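Local coordinates for glyoxalase family protein (Bacillus cereus, PDB 1SS4) that is of unknown function but belongs to the glyoxalase (vicinal oxygen chelate) family, whose members typically bind a metal, and may have methylmalonyl-CoA epimerase activity, at residues H116-V124 against C134-L143. Numbering follows the deposited sequence.
With FMT (formic acid), chain F.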
loop_
_atom_site.group_PDB
_atom_site.type_symbol
_atom_site.label_atom_id
_atom_site.label_comp_id
_atom_site.label_asym_id
_atom_site.label_seq_id
_atom_site.Cartn_x
_atom_site.Cartn_y
_atom_site.Cartn_z
ATOM N N HIS A 116 -1.068 23.093 -3.368
ATOM C CA HIS A 116 -0.524 22.506 -4.579
ATOM C C HIS A 116 -1.539 21.678 -5.366
ATOM O O HIS A 116 -1.160 20.910 -6.252
ATOM C CB HIS A 116 0.688 21.639 -4.253
ATOM C CG HIS A 116 1.876 22.412 -3.774
ATOM N ND1 HIS A 116 2.362 23.516 -4.442
ATOM C CD2 HIS A 116 2.704 22.215 -2.721
ATOM C CE1 HIS A 116 3.440 23.963 -3.823
ATOM N NE2 HIS A 116 3.669 23.190 -2.776
ATOM N N GLY A 117 -2.819 21.820 -5.042
ATOM C CA GLY A 117 -3.834 21.088 -5.776
ATOM C C GLY A 117 -4.448 19.853 -5.140
ATOM O O GLY A 117 -5.291 19.203 -5.759
ATOM N N ALA A 118 -4.034 19.515 -3.923
ATOM C CA ALA A 118 -4.597 18.350 -3.241
ATOM C C ALA A 118 -5.935 18.761 -2.636
ATOM O O ALA A 118 -6.173 19.954 -2.412
ATOM C CB ALA A 118 -3.642 17.858 -2.151
ATOM N N GLU A 119 -6.809 17.792 -2.378
ATOM C CA GLU A 119 -8.117 18.107 -1.815
ATOM C C GLU A 119 -8.479 17.295 -0.575
ATOM O O GLU A 119 -8.399 16.065 -0.570
ATOM C CB GLU A 119 -9.219 17.912 -2.866
ATOM C CG GLU A 119 -9.593 16.450 -3.104
ATOM C CD GLU A 119 -10.969 16.271 -3.738
ATOM O OE1 GLU A 119 -11.979 16.648 -3.097
ATOM O OE2 GLU A 119 -11.039 15.752 -4.874
ATOM N N LEU A 120 -8.900 18.002 0.473
ATOM C CA LEU A 120 -9.299 17.373 1.723
ATOM C C LEU A 120 -10.580 16.563 1.466
ATOM O O LEU A 120 -11.563 17.088 0.935
ATOM C CB LEU A 120 -9.530 18.462 2.770
ATOM C CG LEU A 120 -9.892 18.046 4.193
ATOM C CD1 LEU A 120 -8.794 17.146 4.768
ATOM C CD2 LEU A 120 -10.077 19.308 5.053
ATOM N N VAL A 121 -10.581 15.284 1.829
ATOM C CA VAL A 121 -11.751 14.450 1.574
ATOM C C VAL A 121 -12.896 14.753 2.510
ATOM O O VAL A 121 -14.046 14.850 2.081
ATOM C CB VAL A 121 -11.402 12.954 1.670
ATOM C CG1 VAL A 121 -12.647 12.091 1.392
ATOM C CG2 VAL A 121 -10.309 12.642 0.673
ATOM N N GLY A 122 -12.579 14.900 3.788
ATOM C CA GLY A 122 -13.592 15.198 4.781
ATOM C C GLY A 122 -13.089 16.351 5.621
ATOM O O GLY A 122 -12.745 17.397 5.093
ATOM N N GLU A 123 -13.028 16.156 6.930
ATOM C CA GLU A 123 -12.538 17.197 7.817
ATOM C C GLU A 123 -11.308 16.684 8.542
ATOM O O GLU A 123 -11.058 15.475 8.573
ATOM C CB GLU A 123 -13.605 17.546 8.860
ATOM C CG GLU A 123 -14.959 17.896 8.278
ATOM C CD GLU A 123 -16.071 17.933 9.319
ATOM O OE1 GLU A 123 -17.245 18.005 8.904
ATOM O OE2 GLU A 123 -15.785 17.891 10.534
ATOM N N VAL A 124 -10.528 17.605 9.098
ATOM C CA VAL A 124 -9.378 17.225 9.892
ATOM C C VAL A 124 -10.053 16.972 11.239
ATOM O O VAL A 124 -10.498 17.900 11.911
ATOM C CB VAL A 124 -8.351 18.367 10.010
ATOM C CG1 VAL A 124 -7.200 17.932 10.916
ATOM C CG2 VAL A 124 -7.834 18.749 8.616
ATOM N N CYS A 134 -6.908 13.191 8.812
ATOM C CA CYS A 134 -7.750 13.460 7.665
ATOM C C CYS A 134 -7.330 12.589 6.484
ATOM O O CYS A 134 -6.290 11.920 6.523
ATOM C CB CYS A 134 -7.636 14.926 7.249
ATOM S SG CYS A 134 -6.001 15.373 6.622
ATOM N N TYR A 135 -8.160 12.611 5.452
ATOM C CA TYR A 135 -7.898 11.901 4.203
ATOM C C TYR A 135 -7.752 13.002 3.176
ATOM O O TYR A 135 -8.507 13.973 3.178
ATOM C CB TYR A 135 -9.070 11.010 3.788
ATOM C CG TYR A 135 -9.081 9.617 4.373
ATOM C CD1 TYR A 135 -9.970 8.652 3.885
ATOM C CD2 TYR A 135 -8.233 9.263 5.416
ATOM C CE1 TYR A 135 -10.007 7.375 4.423
ATOM C CE2 TYR A 135 -8.269 7.996 5.966
ATOM C CZ TYR A 135 -9.161 7.056 5.463
ATOM O OH TYR A 135 -9.214 5.813 6.034
ATOM N N ILE A 136 -6.787 12.843 2.291
ATOM C CA ILE A 136 -6.522 13.820 1.257
ATOM C C ILE A 136 -6.380 13.103 -0.060
ATOM O O ILE A 136 -5.829 12.004 -0.101
ATOM C CB ILE A 136 -5.178 14.537 1.525
ATOM C CG1 ILE A 136 -5.279 15.354 2.808
ATOM C CG2 ILE A 136 -4.782 15.396 0.330
ATOM C CD1 ILE A 136 -6.207 16.526 2.689
ATOM N N ARG A 137 -6.896 13.722 -1.124
ATOM C CA ARG A 137 -6.745 13.209 -2.476
ATOM C C ARG A 137 -5.524 13.999 -2.956
ATOM O O ARG A 137 -5.593 15.229 -3.145
ATOM C CB ARG A 137 -7.964 13.552 -3.340
ATOM C CG ARG A 137 -9.230 12.790 -2.982
ATOM C CD ARG A 137 -9.464 11.654 -3.945
ATOM N NE ARG A 137 -10.527 10.743 -3.519
ATOM C CZ ARG A 137 -10.482 9.432 -3.721
ATOM N NH1 ARG A 137 -9.426 8.918 -4.334
ATOM N NH2 ARG A 137 -11.481 8.640 -3.323
ATOM N N GLY A 138 -4.400 13.308 -3.123
ATOM C CA GLY A 138 -3.189 13.983 -3.540
ATOM C C GLY A 138 -2.936 13.945 -5.028
ATOM O O GLY A 138 -3.859 14.105 -5.829
ATOM N N VAL A 139 -1.676 13.732 -5.402
ATOM C CA VAL A 139 -1.309 13.670 -6.808
ATOM C C VAL A 139 -2.217 12.699 -7.570
ATOM O O VAL A 139 -2.440 11.563 -7.147
ATOM C CB VAL A 139 0.181 13.283 -6.989
ATOM C CG1 VAL A 139 0.444 11.891 -6.425
ATOM C CG2 VAL A 139 0.564 13.376 -8.471
ATOM N N GLU A 140 -2.783 13.191 -8.672
ATOM C CA GLU A 140 -3.671 12.398 -9.503
ATOM C C GLU A 140 -4.837 11.762 -8.735
ATOM O O GLU A 140 -5.291 10.659 -9.072
ATOM C CB GLU A 140 -2.844 11.337 -10.219
ATOM C CG GLU A 140 -1.906 11.933 -11.271
ATOM C CD GLU A 140 -0.846 10.963 -11.776
ATOM O OE1 GLU A 140 -1.105 9.745 -11.791
ATOM O OE2 GLU A 140 0.249 11.424 -12.177
ATOM N N GLY A 141 -5.317 12.467 -7.717
ATOM C CA GLY A 141 -6.432 11.994 -6.905
ATOM C C GLY A 141 -6.169 10.821 -5.968
ATOM O O GLY A 141 -7.093 10.336 -5.307
ATOM N N ILE A 142 -4.919 10.369 -5.892
ATOM C CA ILE A 142 -4.566 9.232 -5.045
ATOM C C ILE A 142 -4.838 9.490 -3.559
ATOM O O ILE A 142 -4.403 10.491 -2.987
ATOM C CB ILE A 142 -3.089 8.837 -5.296
ATOM C CG1 ILE A 142 -2.972 8.315 -6.737
ATOM C CG2 ILE A 142 -2.617 7.758 -4.292
ATOM C CD1 ILE A 142 -1.556 8.184 -7.255
ATOM N N LEU A 143 -5.560 8.566 -2.940
ATOM C CA LEU A 143 -5.930 8.681 -1.534
ATOM C C LEU A 143 -4.779 8.440 -0.555
ATOM O O LEU A 143 -4.119 7.393 -0.586
ATOM C CB LEU A 143 -7.070 7.713 -1.219
ATOM C CG LEU A 143 -7.767 7.896 0.133
ATOM C CD1 LEU A 143 -8.513 9.226 0.125
ATOM C CD2 LEU A 143 -8.752 6.730 0.367
HETATM C C FMT F . -13.835 11.297 -2.374
HETATM O O1 FMT F . -12.881 12.025 -2.804
HETATM O O2 FMT F . -13.429 10.398 -1.566
HETATM O O HOH W 1 -10.559 14.271 5.835
#
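Leu120 and Ile136 form the tight side of this antiparallel pairing. They are a non-hydrogen-bonded pair, and Ile136 CD1 comes 3.4 Å from Leu120 CD1, closer than usual for two carbons. Leu120 turns its CG away from the backbone N (chi1 -177°), which brings CD1 within 3.5 Å of Cys134 CB, while Ile136 CG2 meets the methyl of Ala118. Leu113 and Val110 of helix 106-115 pack on Ala118 and Cys134, covering this face.

The opposite face, carrying Glu119 and Arg137, is the more polar, solvent-exposed one. This neighbouring hydrogen-bonded pair exchanges two backbone bonds, Arg137 N to Glu119 O being 2.8 Å long and nearly straight (174°). The side chains run alongside each other, Glu119 CG 3.3 Å from Arg137 CB, but Glu119 OE2 stays 5.2 Å from Arg137 NE, too far for a salt bridge. Arg137 bends at chi2 (-101°), and its guanidinium donates from NH1 to Gly141 O in its own plane (2.9 Å), while NE and NH2 hold a formate, probably from the crystallisation liquor.

Beyond Val121, whose N donates to Tyr135 O, one water replaces direct pairing: it accepts from Gly122 N and Tyr135 N (2.9 Å each). This bulge-like interruption separates the bridged pairs from Val124. With 119-127 outermost within this chain and 131-137 joining it to 143-149, the β-hairpin belongs to the second βαβββ module of the vicinal oxygen chelate fold.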